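Local coordinates for putative thioesterase (Escherichia coli, PDB 5UGZ), which acts as an intermediate-releasing type II thioesterase of the colibactin pathway, probably hydrolysing thioester-bound intermediates from its assembly line, at residues A[29-32]-A[37-40]; A[97-102]-A[176-181]. All coordinates share one frame; numbering follows the deposited sequence.

Contact 1 of 2, residues A[29-32]-A[37-40]; sequences LPYS and AMYY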
loop_
_atom_site.group_PDB
_atom_site.type_symbol
_atom_site.label_atom_id
_atom_site.label_comp_id
_atom_site.label_asym_id
_atom_site.label_seq_id
_atom_site.Cartn_x
_atom_site.Cartn_y
_atom_site.Cartn_z
ATOM N N LEU A 29 -0.504 2.341 4.410
ATOM C CA LEU A 29 0.875 1.987 4.103
ATOM C C LEU A 29 1.305 2.641 2.798
ATOM O O LEU A 29 0.548 2.616 1.821
ATOM C CB LEU A 29 1.043 0.454 4.011
ATOM C CG LEU A 29 0.959 -0.272 5.360
ATOM C CD1 LEU A 29 -0.433 -0.181 5.938
ATOM C CD2 LEU A 29 1.364 -1.734 5.234
ATOM N N PRO A 30 2.499 3.222 2.734
ATOM C CA PRO A 30 2.913 3.956 1.538
ATOM C C PRO A 30 3.472 3.050 0.442
ATOM O O PRO A 30 3.753 1.868 0.632
ATOM C CB PRO A 30 3.990 4.906 2.080
ATOM C CG PRO A 30 4.579 4.176 3.232
ATOM C CD PRO A 30 3.493 3.306 3.818
ATOM N N TYR A 31 3.632 3.639 -0.737
ATOM C CA TYR A 31 4.229 2.933 -1.860
ATOM C C TYR A 31 5.756 2.899 -1.734
ATOM O O TYR A 31 6.337 3.396 -0.768
ATOM C CB TYR A 31 3.812 3.588 -3.166
ATOM C CG TYR A 31 3.844 5.086 -3.104
ATOM C CD1 TYR A 31 5.031 5.767 -2.789
ATOM C CD2 TYR A 31 2.707 5.832 -3.366
ATOM C CE1 TYR A 31 5.070 7.142 -2.724
ATOM C CE2 TYR A 31 2.740 7.207 -3.313
ATOM C CZ TYR A 31 3.926 7.852 -2.991
ATOM O OH TYR A 31 3.957 9.212 -2.923
ATOM N N SER A 32 6.421 2.319 -2.734
ATOM C CA SER A 32 7.876 2.146 -2.694
ATOM C C SER A 32 8.602 3.488 -2.675
ATOM O O SER A 32 8.305 4.376 -3.481
ATOM C CB SER A 32 8.351 1.322 -3.891
ATOM O OG SER A 32 7.851 -0.004 -3.839
ATOM N N ALA A 37 4.002 10.315 5.467
ATOM C CA ALA A 37 3.535 11.678 5.238
ATOM C C ALA A 37 2.723 11.818 3.956
ATOM O O ALA A 37 2.036 12.826 3.791
ATOM C CB ALA A 37 4.707 12.660 5.214
ATOM N N MET A 38 2.780 10.851 3.033
ATOM C CA MET A 38 1.933 10.965 1.848
ATOM C C MET A 38 0.459 10.967 2.229
ATOM O O MET A 38 -0.377 11.460 1.460
ATOM C CB MET A 38 2.222 9.837 0.861
ATOM C CG MET A 38 1.822 8.468 1.368
ATOM S SD MET A 38 1.934 7.166 0.123
ATOM C CE MET A 38 0.321 7.213 -0.672
ATOM N N TYR A 39 0.130 10.438 3.406
ATOM C CA TYR A 39 -1.244 10.321 3.879
ATOM C C TYR A 39 -1.642 11.418 4.851
ATOM O O TYR A 39 -2.806 11.457 5.253
ATOM C CB TYR A 39 -1.466 8.964 4.562
ATOM C CG TYR A 39 -1.286 7.763 3.665
ATOM C CD1 TYR A 39 -2.221 7.466 2.692
ATOM C CD2 TYR A 39 -0.186 6.927 3.799
ATOM C CE1 TYR A 39 -2.080 6.372 1.863
ATOM C CE2 TYR A 39 -0.030 5.827 2.974
ATOM C CZ TYR A 39 -0.997 5.546 2.014
ATOM O OH TYR A 39 -0.869 4.454 1.184
ATOM N N TYR A 40 -0.718 12.308 5.242
ATOM C CA TYR A 40 -1.081 13.369 6.184
ATOM C C TYR A 40 -2.230 14.218 5.641
ATOM O O TYR A 40 -3.117 14.631 6.402
ATOM C CB TYR A 40 0.114 14.275 6.495
ATOM C CG TYR A 40 1.273 13.671 7.280
ATOM C CD1 TYR A 40 1.154 12.479 7.968
ATOM C CD2 TYR A 40 2.489 14.336 7.337
ATOM C CE1 TYR A 40 2.236 11.958 8.693
ATOM C CE2 TYR A 40 3.561 13.838 8.039
ATOM C CZ TYR A 40 3.444 12.654 8.721
ATOM O OH TYR A 40 4.571 12.191 9.400
#
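Met38 reaches out of the 3-10 segment that includes 37-40 as a knob, and its sulfur settles into the hollow between the ring of Tyr31 and the pyrrolidine of Pro30. SD lies over one face of the Tyr31 ring, 3.8 Å from its centroid and 21° off the normal, a Met-aromatic contact shifted toward the CE2 side of the rim. At roughly a right angle to that, SD meets Pro30 CB at 3.6 Å. The bend at chi3 (-88°) carries CE out past the CD2-CE2 side of the ring, 3.6 Å from Tyr31 CE2. The Tyr39 ring comes edge-on to the main chain at the Leu29-Pro30 junction, with Pro30 N at its edge, in plane, while CG of Met38 sits over one face. The phenol ends at the last residue of strand 24-29, where Tyr39 OH donates to Leu29 O; the modelled 2.4 Å is very short, and its exact length is doubtful. Tyr31 OH is bonded in turn to Asp239, and Phe236 meets the Tyr31 ring edge-to-face. An alanine in place of Tyr31 would probably leave the Met38 sulfur without its aromatic face, set the thioether end free to turn, and deprive Asp239 of its hydroxyl partner. The contact folds the loop after strand 24-29 back on itself in this alpha/beta-hydrolase-type core. The sulfur contacts depend on fit of shape, whereas the phenol-to-carbonyl bond is directional and probably helps fix how the loop sits against the strand end.

Contact 2 of 2, residues A[97-102]-A[176-181]; sequences HSLGGI and KNDYRL
Leu99 lays its CD2 methyl against the root of Asp178, 3.5 Å from Asp178 CB and equally close to Asp178 O. The leucine opens helix 99-113 just behind Ser98, whose positive phi (57°) and place in a Gly-x-Ser-x-Gly sequence fit the nucleophile elbow of alpha/beta hydrolases; Ser98 is thus the probable nucleophile, as in related thioesterases. With CG anti to the backbone N (chi1 171°), Leu99 extends from the first turn toward helix 165-183, and its side chain crosses that of Asp178 at about a right angle. The leucine methyl lies mainly on the CB methylene of the aspartate, with the carboxylate carbon Asp178 CG 3.7 Å from Leu99 CD2. The carboxylate is engaged elsewhere: a salt bridge from OD2 to Arg60 probably offsets the charge of this buried group, and Gly33 N adds a hydrogen bond to the same oxygen. One turn further along, Leu181 adds a looser apolar touch, and Met72 and Tyr182 also pack against Leu99. No hydrogen bond joins the two helices here. On the elbow side the turn is tight: side chains at Gly100 and Gly101 would run into the carbonyls of His97 and Ser98, respectively. Ser98 O accepts from both Gly101 N and Ile102 N, and across the helix pair Leu99 CD1 stands 4.4 Å from Leu181 CB.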
loop_
_atom_site.group_PDB
_atom_site.type_symbol
_atom_site.label_atom_id
_atom_site.label_comp_id
_atom_site.label_asym_id
_atom_site.label_seq_id
_atom_site.Cartn_x
_atom_site.Cartn_y
_atom_site.Cartn_z
ATOM N N HIS A 97 -0.787 1.358 -1.056
ATOM C CA HIS A 97 -0.558 1.595 -2.480
ATOM C C HIS A 97 0.685 0.834 -2.918
ATOM O O HIS A 97 1.735 0.915 -2.268
ATOM C CB HIS A 97 -0.402 3.089 -2.804
ATOM C CG HIS A 97 -0.375 3.392 -4.279
ATOM N ND1 HIS A 97 -1.518 3.542 -5.037
ATOM C CD2 HIS A 97 0.659 3.555 -5.138
ATOM C CE1 HIS A 97 -1.189 3.794 -6.291
ATOM N NE2 HIS A 97 0.127 3.805 -6.378
ATOM N N SER A 98 0.554 0.077 -4.006
ATOM C CA SER A 98 1.661 -0.661 -4.635
ATOM C C SER A 98 2.310 -1.603 -3.626
ATOM O O SER A 98 1.627 -2.526 -3.153
ATOM C CB SER A 98 2.597 0.347 -5.287
ATOM O OG SER A 98 3.096 -0.217 -6.481
ATOM N N LEU A 99 3.600 -1.451 -3.306
ATOM C CA LEU A 99 4.237 -2.281 -2.286
ATOM C C LEU A 99 3.462 -2.232 -0.980
ATOM O O LEU A 99 3.347 -3.240 -0.273
ATOM C CB LEU A 99 5.680 -1.813 -2.063
ATOM C CG LEU A 99 6.430 -2.426 -0.894
ATOM C CD1 LEU A 99 6.655 -3.930 -1.117
ATOM C CD2 LEU A 99 7.736 -1.684 -0.679
ATOM N N GLY A 100 2.930 -1.059 -0.641
ATOM C CA GLY A 100 2.101 -0.939 0.534
ATOM C C GLY A 100 0.861 -1.792 0.469
ATOM O O GLY A 100 0.291 -2.121 1.513
ATOM N N GLY A 101 0.426 -2.156 -0.732
ATOM C CA GLY A 101 -0.737 -3.013 -0.897
ATOM C C GLY A 101 -0.398 -4.468 -0.643
ATOM O O GLY A 101 -1.180 -5.182 -0.017
ATOM N N ILE A 102 0.765 -4.913 -1.137
ATOM C CA ILE A 102 1.274 -6.251 -0.816
ATOM C C ILE A 102 1.532 -6.369 0.676
ATOM O O ILE A 102 1.225 -7.388 1.301
ATOM C CB ILE A 102 2.561 -6.549 -1.613
ATOM C CG1 ILE A 102 2.276 -6.720 -3.110
ATOM C CG2 ILE A 102 3.247 -7.782 -1.066
ATOM C CD1 ILE A 102 1.387 -7.908 -3.463
ATOM N N LYS A 176 15.265 1.859 -3.602
ATOM C CA LYS A 176 15.856 0.620 -4.106
ATOM C C LYS A 176 15.603 -0.538 -3.153
ATOM O O LYS A 176 15.347 -1.669 -3.589
ATOM C CB LYS A 176 17.356 0.806 -4.322
ATOM C CG LYS A 176 17.966 -0.168 -5.297
ATOM C CD LYS A 176 19.426 0.162 -5.498
ATOM C CE LYS A 176 20.006 -0.537 -6.711
ATOM N NZ LYS A 176 21.479 -0.344 -6.739
ATOM N N ASN A 177 15.677 -0.270 -1.848
ATOM C CA ASN A 177 15.331 -1.279 -0.855
ATOM C C ASN A 177 13.889 -1.738 -1.008
ATOM O O ASN A 177 13.607 -2.941 -0.938
ATOM C CB ASN A 177 15.548 -0.738 0.555
ATOM C CG ASN A 177 15.242 -1.779 1.622
ATOM O OD1 ASN A 177 14.092 -1.952 2.036
ATOM N ND2 ASN A 177 16.262 -2.500 2.042
ATOM N N ASP A 178 12.957 -0.790 -1.178
ATOM C CA ASP A 178 11.551 -1.155 -1.319
ATOM C C ASP A 178 11.296 -1.945 -2.594
ATOM O O ASP A 178 10.400 -2.794 -2.622
ATOM C CB ASP A 178 10.665 0.089 -1.285
ATOM C CG ASP A 178 10.514 0.635 0.111
ATOM O OD1 ASP A 178 10.983 -0.045 1.047
ATOM O OD2 ASP A 178 9.931 1.723 0.279
ATOM N N TYR A 179 12.043 -1.669 -3.659
ATOM C CA TYR A 179 11.953 -2.534 -4.828
ATOM C C TYR A 179 12.490 -3.922 -4.521
ATOM O O TYR A 179 11.902 -4.923 -4.938
ATOM C CB TYR A 179 12.689 -1.908 -6.000
ATOM C CG TYR A 179 11.792 -0.998 -6.794
ATOM C CD1 TYR A 179 11.522 0.297 -6.372
ATOM C CD2 TYR A 179 11.189 -1.445 -7.958
ATOM C CE1 TYR A 179 10.690 1.124 -7.096
ATOM C CE2 TYR A 179 10.357 -0.624 -8.685
ATOM C CZ TYR A 179 10.110 0.655 -8.254
ATOM O OH TYR A 179 9.283 1.454 -9.003
ATOM N N ARG A 180 13.594 -4.002 -3.765
ATOM C CA ARG A 180 14.124 -5.303 -3.370
ATOM C C ARG A 180 13.073 -6.117 -2.624
ATOM O O ARG A 180 12.880 -7.303 -2.906
ATOM C CB ARG A 180 15.383 -5.123 -2.516
ATOM C CG ARG A 180 16.215 -6.399 -2.347
ATOM C CD ARG A 180 17.386 -6.165 -1.414
ATOM N NE ARG A 180 18.175 -7.376 -1.230
ATOM C CZ ARG A 180 18.066 -8.199 -0.188
ATOM N NH1 ARG A 180 17.200 -7.939 0.776
ATOM N NH2 ARG A 180 18.822 -9.289 -0.112
ATOM N N LEU A 181 12.379 -5.494 -1.674
ATOM C CA LEU A 181 11.318 -6.192 -0.955
ATOM C C LEU A 181 10.259 -6.723 -1.909
ATOM O O LEU A 181 9.825 -7.872 -1.788
ATOM C CB LEU A 181 10.680 -5.266 0.079
ATOM C CG LEU A 181 11.629 -4.772 1.152
ATOM C CD1 LEU A 181 10.891 -3.927 2.168
ATOM C CD2 LEU A 181 12.275 -5.978 1.803
#

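How the contacts relate
Both contacts are buried, about 12 Å apart between centres, and neither belongs to the surface. Contact 1 is local, a loop doubled back beyond strand 24-29; contact 2 joins helices 99-113 and 165-183 from distant parts of the chain. They share no element but abut: Ser32 OG lies 3.3 Å from Leu99 CB, and Tyr31 CB 3.5 Å from His97 O, which brings the loop of contact 1 against the probable nucleophile elbow. Their chemistry differs accordingly. Aromatic, sulfur and hydroxyl groups secure the loop, while the helix pair meets through leucine carbons packed on an aspartate's methylene and backbone, its carboxylate bound to Arg60 and to Gly33, which follows 29-32 in the sequence.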